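Local structure of ribonucleoside-diphosphate reductase subunit beta (Clostridium botulinum, 6ZJK) at residues E300-Y305 / N324-E329; M271-V276 / P318-I323; F215-R220 / M328-G333. The protein is the diiron R2 subunit of a ribonucleotide reductase, which probably generates the radical needed for reduction of ribonucleoside diphosphates to deoxyribonucleotides. One frame throughout, in Å; residues are numbered along the deposited sequence.

The three contacts lay the C-terminal part of the modelled chain over the helical body. Residues 318-333, which follow helix 296-313, supply one side of all three. They meet helix 262-287 in contact 2, turn back on helix 296-313 in contact 1, and reach helix 190-220 in contact 3. Contacts 1 and 2 have centres about 11 Å apart and touch: Lys304 CD lies 3.7 Å from Tyr320 CD1. Contacts 1 and 3 share Met328 and Glu329, with centres about 13 Å apart. Contacts 2 and 3 do not touch; their nearest atoms are about 9 Å apart. The side chain of Tyr216 in contact 3 is about 12 Å from a bound iron(III) ion.

Contact 1 of 3, residues E300-Y305 / N324-E329; sequences ERYIKY and NKHPME
Tyr305 lays its ring against His326 and Pro327. Its CG is anti to the backbone N (chi1 168°), which directs the ring from helix 296-313 to the loop. CB, CG and CD2 all face Pro327 CD; Tyr305 CG lies 3.9 Å from Pro327 CD. CD1 is near Lys325 C and His326 CA. Tyr305 CE1 lies 3.8 Å from His326 CA, whose C-H sits over the face of the phenol in a CH-pi contact. Tyr305 CE2 lies 3.7 Å from His326 CG, and the rings form an offset stack with planes at 29°. CZ meets His326 CB and CG, and OH ends beside His326 CD2 and CB.

Tyr302, one helical turn earlier, completes an aromatic cluster with these two rings. The cluster packs helix 296-313 against the loop that follows it, in the ferritin-like helical fold of R2 proteins. Tyr302 CE1 and His326 CE1 meet rim to rim at 3.6 Å. In one of its two conformers, Met328 puts SD over a face of the Tyr302 ring, 4.1 Å from its centroid, a Met-aromatic contact. Pro327 CG fits against Tyr302 CA at 3.7 Å. His326 ND1 accepts a hydrogen bond from Met328 N, which is tilted about 30° out of the ring plane. One water bridges Tyr302 OH and His326 NE2.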
loop_
_atom_site.group_PDB
_atom_site.type_symbol
_atom_site.label_atom_id
_atom_site.label_comp_id
_atom_site.label_asym_id
_atom_site.label_seq_id
_atom_site.Cartn_x
_atom_site.Cartn_y
_atom_site.Cartn_z
ATOM N N GLU A 300 15.858 -2.114 31.049
ATOM C CA GLU A 300 15.359 -0.852 31.552
ATOM C C GLU A 300 16.133 0.289 30.982
ATOM O O GLU A 300 15.603 1.193 30.464
ATOM C CB GLU A 300 15.524 -0.802 33.054
ATOM C CG GLU A 300 14.724 0.261 33.760
ATOM C CD GLU A 300 15.329 0.736 35.096
ATOM O OE1 GLU A 300 16.260 0.116 35.590
ATOM O OE2 GLU A 300 14.858 1.734 35.666
ATOM N N ARG A 301 17.418 0.194 31.066
ATOM C CA ARG A 301 18.298 1.253 30.590
ATOM C C ARG A 301 18.234 1.401 29.071
ATOM O O ARG A 301 18.267 2.523 28.551
ATOM C CB ARG A 301 19.727 0.973 31.073
ATOM C CG ARG A 301 19.922 1.076 32.611
ATOM C CD ARG A 301 21.404 0.901 33.030
ATOM N NE ARG A 301 22.273 1.698 32.168
ATOM C CZ ARG A 301 22.717 2.926 32.415
ATOM N NH1 ARG A 301 22.421 3.551 33.556
ATOM N NH2 ARG A 301 23.479 3.529 31.503
ATOM N N TYR A 302 18.097 0.298 28.336
ATOM C CA TYR A 302 18.097 0.412 26.879
ATOM C C TYR A 302 16.850 1.134 26.387
ATOM O O TYR A 302 16.945 2.072 25.588
ATOM C CB TYR A 302 18.224 -0.965 26.225
ATOM C CG TYR A 302 18.282 -0.928 24.713
ATOM C CD1 TYR A 302 19.140 -0.057 24.040
ATOM C CD2 TYR A 302 17.484 -1.786 23.946
ATOM C CE1 TYR A 302 19.187 -0.031 22.651
ATOM C CE2 TYR A 302 17.526 -1.764 22.562
ATOM C CZ TYR A 302 18.375 -0.888 21.920
ATOM O OH TYR A 302 18.405 -0.885 20.544
ATOM N N ILE A 303 15.677 0.745 26.888
ATOM C CA ILE A 303 14.436 1.366 26.439
ATOM C C ILE A 303 14.423 2.854 26.775
ATOM O O ILE A 303 14.039 3.686 25.943
ATOM C CB ILE A 303 13.219 0.644 27.049
ATOM C CG1 ILE A 303 13.252 -0.864 26.735
ATOM C CG2 ILE A 303 11.930 1.258 26.530
ATOM C CD1 ILE A 303 13.383 -1.169 25.274
ATOM N N LYS A 304 14.865 3.217 27.989
ATOM C CA LYS A 304 14.878 4.621 28.387
ATOM C C LYS A 304 15.822 5.425 27.507
ATOM O O LYS A 304 15.515 6.563 27.137
ATOM C CB LYS A 304 15.253 4.760 29.873
ATOM C CG LYS A 304 14.134 4.357 30.825
ATOM C CD LYS A 304 14.476 4.559 32.315
ATOM C CE LYS A 304 13.335 4.052 33.218
ATOM N NZ LYS A 304 13.639 4.104 34.695
ATOM N N TYR A 305 16.994 4.861 27.196
ATOM C CA TYR A 305 17.942 5.533 26.312
ATOM C C TYR A 305 17.322 5.796 24.943
ATOM O O TYR A 305 17.540 6.854 24.342
ATOM C CB TYR A 305 19.216 4.692 26.176
ATOM C CG TYR A 305 20.154 5.133 25.064
ATOM C CD1 TYR A 305 21.070 6.167 25.249
ATOM C CD2 TYR A 305 20.116 4.509 23.824
ATOM C CE1 TYR A 305 21.922 6.555 24.226
ATOM C CE2 TYR A 305 20.957 4.887 22.796
ATOM C CZ TYR A 305 21.853 5.911 22.994
ATOM O OH TYR A 305 22.683 6.278 21.950
ATOM N N ASN A 324 22.664 8.735 29.710
ATOM C CA ASN A 324 23.201 9.357 28.510
ATOM C C ASN A 324 24.144 8.480 27.695
ATOM O O ASN A 324 24.398 8.805 26.529
ATOM C CB ASN A 324 23.885 10.681 28.881
ATOM C CG ASN A 324 24.796 10.546 30.077
ATOM O OD1 ASN A 324 25.031 9.446 30.567
ATOM N ND2 ASN A 324 25.270 11.670 30.588
ATOM N N LYS A 325 24.648 7.378 28.239
ATOM C CA LYS A 325 25.441 6.611 27.288
ATOM C C LYS A 325 24.723 5.300 26.961
ATOM O O LYS A 325 24.149 4.654 27.843
ATOM C CB LYS A 325 26.853 6.323 27.823
ATOM C CG LYS A 325 27.825 5.830 26.717
ATOM C CD LYS A 325 28.071 6.842 25.601
ATOM C CE LYS A 325 27.846 6.189 24.235
ATOM N NZ LYS A 325 26.400 6.180 23.877
ATOM N N HIS A 326 25.019 4.889 25.733
ATOM C CA HIS A 326 24.338 3.758 25.124
ATOM C C HIS A 326 24.684 2.499 25.906
ATOM O O HIS A 326 25.858 2.119 25.961
ATOM C CB HIS A 326 24.763 3.642 23.663
ATOM C CG HIS A 326 23.923 2.714 22.854
ATOM N ND1 HIS A 326 23.276 1.622 23.395
ATOM C CD2 HIS A 326 23.640 2.702 21.531
ATOM C CE1 HIS A 326 22.627 0.981 22.439
ATOM N NE2 HIS A 326 22.834 1.616 21.299
ATOM N N PRO A 327 23.709 1.821 26.514
ATOM C CA PRO A 327 24.036 0.678 27.378
ATOM C C PRO A 327 24.301 -0.623 26.636
ATOM O O PRO A 327 24.813 -1.566 27.256
ATOM C CB PRO A 327 22.795 0.561 28.277
ATOM C CG PRO A 327 21.686 1.104 27.424
ATOM C CD PRO A 327 22.279 2.169 26.556
ATOM N N MET A 328 23.969 -0.713 25.342
ATOM C CA MET A 328 24.197 -1.910 24.535
ATOM C C MET A 328 24.784 -1.501 23.182
ATOM O O MET A 328 24.201 -1.746 22.130
ATOM C CB MET A 328 22.907 -2.694 24.297
ATOM C CG MET A 328 22.083 -3.030 25.516
ATOM S SD MET A 328 20.603 -3.929 25.006
ATOM C CE MET A 328 21.320 -5.419 24.316
ATOM N N GLU A 329 25.960 -0.873 23.196
ATOM C CA GLU A 329 26.500 -0.240 21.993
ATOM C C GLU A 329 26.708 -1.220 20.835
ATOM O O GLU A 329 26.706 -0.794 19.670
ATOM C CB GLU A 329 27.793 0.509 22.324
ATOM C CG GLU A 329 28.206 1.384 21.168
ATOM C CD GLU A 329 28.863 2.669 21.595
ATOM O OE1 GLU A 329 28.672 3.082 22.764
ATOM O OE2 GLU A 329 29.536 3.286 20.739
HETATM O O HOH W 1 20.669 0.794 19.145
#

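Contact 2 of 3, residues M271-V276 / P318-I323; sequences MMRMGV and PLYPEI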
loop_
_atom_site.group_PDB
_atom_site.type_symbol
_atom_site.label_atom_id
_atom_site.label_comp_id
_atom_site.label_asym_id
_atom_site.label_seq_id
_atom_site.Cartn_x
_atom_site.Cartn_y
_atom_site.Cartn_z
ATOM N N MET A 271 2.803 10.148 26.769
ATOM C CA MET A 271 2.471 9.008 25.964
ATOM C C MET A 271 3.718 8.222 25.845
ATOM O O MET A 271 3.695 7.059 25.960
ATOM C CB MET A 271 1.990 9.430 24.584
ATOM C CG MET A 271 0.603 10.022 24.549
ATOM S SD MET A 271 -0.139 10.199 22.939
ATOM C CE MET A 271 -0.127 8.548 22.366
ATOM N N MET A 272 4.821 8.858 25.608
ATOM C CA MET A 272 6.047 8.169 25.529
ATOM C C MET A 272 6.427 7.527 26.876
ATOM O O MET A 272 6.981 6.483 26.890
ATOM C CB MET A 272 7.079 9.131 25.065
ATOM C CG MET A 272 8.462 8.634 24.967
ATOM S SD MET A 272 8.766 7.349 23.782
ATOM C CE MET A 272 9.064 8.185 22.268
ATOM N N ARG A 273 6.154 8.203 27.990
ATOM C CA ARG A 273 6.434 7.689 29.316
ATOM C C ARG A 273 5.685 6.389 29.542
ATOM O O ARG A 273 6.242 5.456 29.960
ATOM C CB ARG A 273 6.093 8.706 30.400
ATOM C CG ARG A 273 6.625 8.347 31.782
ATOM C CD ARG A 273 6.111 9.200 32.905
ATOM N NE ARG A 273 4.667 9.139 32.949
ATOM C CZ ARG A 273 4.000 8.244 33.642
ATOM N NH1 ARG A 273 4.669 7.388 34.370
ATOM N NH2 ARG A 273 2.685 8.194 33.620
ATOM N N MET A 274 4.409 6.375 29.240
ATOM C CA MET A 274 3.706 5.152 29.479
ATOM C C MET A 274 4.140 4.078 28.528
ATOM O O MET A 274 4.447 2.998 28.919
ATOM C CB MET A 274 2.247 5.363 29.244
ATOM C CG MET A 274 1.533 6.244 30.224
ATOM S SD MET A 274 1.225 5.474 31.817
ATOM C CE MET A 274 0.456 6.832 32.666
ATOM N N GLY A 275 4.442 4.355 27.285
ATOM C CA GLY A 275 4.946 3.379 26.376
ATOM C C GLY A 275 6.219 2.789 26.841
ATOM O O GLY A 275 6.382 1.636 26.713
ATOM N N VAL A 276 7.121 3.600 27.341
ATOM C CA VAL A 276 8.367 3.152 27.899
ATOM C C VAL A 276 8.117 2.218 29.088
ATOM O O VAL A 276 8.707 1.221 29.189
ATOM C CB VAL A 276 9.264 4.321 28.334
ATOM C CG1 VAL A 276 10.535 3.834 28.931
ATOM C CG2 VAL A 276 9.584 5.233 27.173
ATOM N N PRO A 318 13.889 15.273 26.888
ATOM C CA PRO A 318 13.953 13.864 27.297
ATOM C C PRO A 318 13.320 13.649 28.668
ATOM O O PRO A 318 13.217 14.565 29.484
ATOM C CB PRO A 318 15.460 13.568 27.342
ATOM C CG PRO A 318 16.109 14.654 26.594
ATOM C CD PRO A 318 15.227 15.864 26.715
ATOM N N LEU A 319 12.863 12.412 28.898
ATOM C CA LEU A 319 12.321 11.998 30.190
ATOM C C LEU A 319 13.391 11.471 31.140
ATOM O O LEU A 319 13.245 11.605 32.359
ATOM C CB LEU A 319 11.252 10.914 29.997
ATOM C CG LEU A 319 9.936 11.349 29.351
ATOM C CD1 LEU A 319 9.166 10.137 28.860
ATOM C CD2 LEU A 319 9.103 12.147 30.351
ATOM N N TYR A 320 14.466 10.877 30.625
ATOM C CA TYR A 320 15.481 10.236 31.463
ATOM C C TYR A 320 16.871 10.784 31.145
ATOM O O TYR A 320 17.758 10.045 30.712
ATOM C CB TYR A 320 15.425 8.721 31.263
ATOM C CG TYR A 320 14.004 8.198 31.266
ATOM C CD1 TYR A 320 13.317 8.022 32.464
ATOM C CD2 TYR A 320 13.343 7.898 30.074
ATOM C CE1 TYR A 320 12.009 7.552 32.477
ATOM C CE2 TYR A 320 12.033 7.432 30.074
ATOM C CZ TYR A 320 11.371 7.271 31.287
ATOM O OH TYR A 320 10.073 6.808 31.311
ATOM N N PRO A 321 17.109 12.077 31.402
ATOM C CA PRO A 321 18.392 12.678 30.997
ATOM C C PRO A 321 19.584 12.063 31.694
ATOM O O PRO A 321 20.712 12.194 31.200
ATOM C CB PRO A 321 18.240 14.162 31.390
ATOM C CG PRO A 321 16.769 14.380 31.621
ATOM C CD PRO A 321 16.251 13.038 32.113
ATOM N N GLU A 322 19.374 11.372 32.811
ATOM C CA GLU A 322 20.479 10.796 33.561
ATOM C C GLU A 322 21.053 9.545 32.906
ATOM O O GLU A 322 22.123 9.092 33.317
ATOM C CB GLU A 322 20.024 10.507 35.001
ATOM C CG GLU A 322 19.037 9.339 35.182
ATOM C CD GLU A 322 17.600 9.686 34.764
ATOM O OE1 GLU A 322 16.693 8.878 35.064
ATOM O OE2 GLU A 322 17.362 10.782 34.195
ATOM N N ILE A 323 20.390 9.000 31.883
ATOM C CA ILE A 323 20.889 7.854 31.131
ATOM C C ILE A 323 21.385 8.391 29.794
ATOM O O ILE A 323 20.609 8.515 28.840
ATOM C CB ILE A 323 19.796 6.796 30.922
ATOM C CG1 ILE A 323 19.230 6.326 32.256
ATOM C CG2 ILE A 323 20.332 5.609 30.123
ATOM C CD1 ILE A 323 18.024 5.438 32.083
#
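Leu319 and Tyr320 carry the loop side of this contact against helix 262-287. Leu319 comes first. Its CG is anti to the carbonyl carbon (chi1 -70°), and the branch ending in CD1 reaches the helix. Leu319 CD1 lies 3.7 Å from Arg273 CB and is equally near the backbone N and CA of that residue. It therefore rests on the helix backbone as well as on the root of the arginine side chain. Leu319 CD1 also lies 4.2 Å from Met272 CG, a looser apolar contact. The Met272 side chain then leads away and packs on Ile202 and Ile206 of helix 190-220.

Tyr320 follows and reaches the helix with its hydroxyl: Tyr320 OH lies 3.8 Å from Arg273 CG, and the two side chains cross at about a right angle. Val276 approaches from the opposite direction. Val276 CG1 is 3.8 Å from Tyr320 OH and 4.1 Å from Tyr320 CE2. Leu319 CB lies over one face of the Tyr320 ring, toward its rim, so the two neighbouring side chains pack on each other as they meet the helix.

From Tyr320 to Ile323 the chain makes a type I beta turn, closed by a hydrogen bond from Ile323 N to Tyr320 O. The same carbonyl oxygen also accepts from Asn308 ND2, which ties the start of the turn to helix 296-313.

The arginine gives its aliphatic part to the loop, while its charged end turns away. Arg273 NH1 forms a salt bridge with Glu277 OE2, and Arg273 NE hydrogen-bonds to Gln270 OE1. The contact is thus small and essentially apolar, and two of the guanidinium nitrogens, NH1 and NE, find partners along their own helix.

Contact 3 of 3, residues F215-R220 / M328-G333; sequences FYTLAR and MEWIDG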
loop_
_atom_site.group_PDB
_atom_site.type_symbol
_atom_site.label_atom_id
_atom_site.label_comp_id
_atom_site.label_asym_id
_atom_site.label_seq_id
_atom_site.Cartn_x
_atom_site.Cartn_y
_atom_site.Cartn_z
ATOM N N PHE A 215 16.141 -10.854 19.181
ATOM C CA PHE A 215 16.626 -11.711 18.104
ATOM C C PHE A 215 18.111 -11.501 17.857
ATOM O O PHE A 215 18.840 -12.474 17.621
ATOM C CB PHE A 215 15.785 -11.479 16.842
ATOM C CG PHE A 215 14.364 -11.881 17.036
ATOM C CD1 PHE A 215 14.012 -13.222 17.030
ATOM C CD2 PHE A 215 13.397 -10.933 17.337
ATOM C CE1 PHE A 215 12.698 -13.609 17.268
ATOM C CE2 PHE A 215 12.089 -11.307 17.578
ATOM C CZ PHE A 215 11.735 -12.648 17.545
ATOM N N TYR A 216 18.597 -10.251 17.996
ATOM C CA TYR A 216 20.034 -10.017 17.903
ATOM C C TYR A 216 20.779 -10.674 19.064
ATOM O O TYR A 216 21.886 -11.194 18.877
ATOM C CB TYR A 216 20.342 -8.509 17.863
ATOM C CG TYR A 216 19.723 -7.767 16.673
ATOM C CD1 TYR A 216 19.305 -8.458 15.530
ATOM C CD2 TYR A 216 19.576 -6.376 16.689
ATOM C CE1 TYR A 216 18.721 -7.798 14.448
ATOM C CE2 TYR A 216 18.998 -5.689 15.589
ATOM C CZ TYR A 216 18.581 -6.400 14.473
ATOM O OH TYR A 216 18.011 -5.727 13.384
ATOM N N THR A 217 20.190 -10.663 20.267
ATOM C CA THR A 217 20.834 -11.326 21.401
ATOM C C THR A 217 20.928 -12.832 21.176
ATOM O O THR A 217 21.936 -13.444 21.541
ATOM C CB THR A 217 20.112 -11.013 22.717
ATOM O OG1 THR A 217 20.282 -9.623 23.039
ATOM C CG2 THR A 217 20.680 -11.841 23.862
ATOM N N LEU A 218 19.892 -13.450 20.578
ATOM C CA LEU A 218 19.985 -14.875 20.248
ATOM C C LEU A 218 21.095 -15.125 19.236
ATOM O O LEU A 218 21.983 -15.961 19.462
ATOM C CB LEU A 218 18.650 -15.400 19.704
ATOM C CG LEU A 218 17.487 -15.663 20.665
ATOM C CD1 LEU A 218 16.326 -16.326 19.928
ATOM C CD2 LEU A 218 17.968 -16.519 21.839
ATOM N N ALA A 219 21.068 -14.373 18.120
ATOM C CA ALA A 219 22.031 -14.545 17.033
ATOM C C ALA A 219 23.457 -14.250 17.465
ATOM O O ALA A 219 24.399 -14.847 16.929
ATOM C CB ALA A 219 21.669 -13.632 15.860
ATOM N N ARG A 220 23.644 -13.338 18.425
ATOM C CA ARG A 220 24.993 -13.064 18.911
ATOM C C ARG A 220 25.599 -14.308 19.553
ATOM O O ARG A 220 26.828 -14.458 19.567
ATOM C CB ARG A 220 24.988 -11.895 19.916
ATOM C CG ARG A 220 26.287 -11.030 19.954
ATOM C CD ARG A 220 26.302 -10.098 21.172
ATOM N NE ARG A 220 27.456 -9.190 21.217
ATOM C CZ ARG A 220 27.807 -8.503 22.293
ATOM N NH1 ARG A 220 27.109 -8.649 23.421
ATOM N NH2 ARG A 220 28.866 -7.687 22.260
ATOM N N MET A 328 23.969 -0.713 25.342
ATOM C CA MET A 328 24.197 -1.910 24.535
ATOM C C MET A 328 24.784 -1.501 23.182
ATOM O O MET A 328 24.201 -1.746 22.130
ATOM C CB MET A 328 22.907 -2.694 24.297
ATOM C CG MET A 328 22.083 -3.030 25.516
ATOM S SD MET A 328 20.603 -3.929 25.006
ATOM C CE MET A 328 21.320 -5.419 24.316
ATOM N N GLU A 329 25.960 -0.873 23.196
ATOM C CA GLU A 329 26.500 -0.240 21.993
ATOM C C GLU A 329 26.708 -1.220 20.835
ATOM O O GLU A 329 26.706 -0.794 19.670
ATOM C CB GLU A 329 27.793 0.509 22.324
ATOM C CG GLU A 329 28.206 1.384 21.168
ATOM C CD GLU A 329 28.863 2.669 21.595
ATOM O OE1 GLU A 329 28.672 3.082 22.764
ATOM O OE2 GLU A 329 29.536 3.286 20.739
ATOM N N TRP A 330 26.961 -2.496 21.152
ATOM C CA TRP A 330 27.249 -3.481 20.114
ATOM C C TRP A 330 26.108 -3.632 19.120
ATOM O O TRP A 330 26.354 -4.050 17.986
ATOM C CB TRP A 330 27.553 -4.845 20.746
ATOM C CG TRP A 330 26.385 -5.425 21.503
ATOM C CD1 TRP A 330 26.107 -5.269 22.841
ATOM C CD2 TRP A 330 25.339 -6.255 20.971
ATOM N NE1 TRP A 330 24.950 -5.948 23.164
ATOM C CE2 TRP A 330 24.462 -6.560 22.036
ATOM C CE3 TRP A 330 25.053 -6.757 19.697
ATOM C CZ2 TRP A 330 23.324 -7.356 21.868
ATOM C CZ3 TRP A 330 23.913 -7.561 19.530
ATOM C CH2 TRP A 330 23.066 -7.842 20.609
ATOM N N ILE A 331 24.875 -3.293 19.510
ATOM C CA ILE A 331 23.707 -3.478 18.644
ATOM C C ILE A 331 23.828 -2.664 17.355
ATOM O O ILE A 331 23.372 -3.096 16.283
ATOM C CB ILE A 331 22.422 -3.107 19.406
ATOM C CG1 ILE A 331 22.024 -4.209 20.376
ATOM C CG2 ILE A 331 21.259 -2.925 18.454
ATOM C CD1 ILE A 331 20.740 -3.894 21.109
ATOM N N ASP A 332 24.398 -1.458 17.438
ATOM C CA ASP A 332 24.382 -0.564 16.283
ATOM C C ASP A 332 25.145 -1.162 15.110
ATOM O O ASP A 332 24.642 -1.190 13.982
ATOM C CB ASP A 332 24.945 0.807 16.666
ATOM C CG ASP A 332 24.040 1.539 17.628
ATOM O OD1 ASP A 332 22.951 0.989 17.932
ATOM O OD2 ASP A 332 24.383 2.663 18.050
ATOM N N GLY A 333 26.341 -1.691 15.366
ATOM C CA GLY A 333 27.088 -2.340 14.301
ATOM C C GLY A 333 26.482 -3.682 13.917
ATOM O O GLY A 333 26.488 -4.061 12.743
#
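Arg220 lies flat on the indole of Trp330, and this stack is the tight part of the contact. The two planes are only 6° apart. Arg220 CZ sits 3.5 Å from the centroid of the five-membered ring of Trp330, a cation-pi contact. Arg220 CD lies 3.7 Å from the centroid of the six-membered ring of Trp330, a CH-pi contact. The Arg220 chain, extended from CG to NE, lays CD over the six-membered ring and the guanidinium over the five-membered one. The closest approach is from Arg220 NH2 to Trp330 CG at 3.4 Å. Arg220 NH1 also lies near Trp330 NE1, but both are donors and they do not bond. The indole has Arg220 on one face and, toward the rim of the other, Ile331 CG1.

The closest packing is thus at exposed Arg220, on the solvent side. The buried residues Tyr216, Thr217 and Ile331 meet their partners less tightly. Tyr216 CB is 3.9 Å from Trp330 CH2. Thr217 OG1 stands at the edge of the indole, in its plane, 4.0 Å from Trp330 CZ2. Thr217 OG1 hydrogen-bonds to Ser213 O. Tyr216 CD2 meets Ile331 CG2 at 4.2 Å, with the methyl at the edge of the phenol ring.

The contact joins the last turns of helix 190-220 to the short helix 330-334. Tyr216 also packs on Ser228 and Lys232 of helix 225-255, and its OH hydrogen-bonds to Asn235 ND2 there. Ile331 reaches Tyr302 of helix 296-313, while Phe334 meets Trp330 edge-to-face. The short helix thus lies against helices 190-220 and 296-313, in a chain without strands.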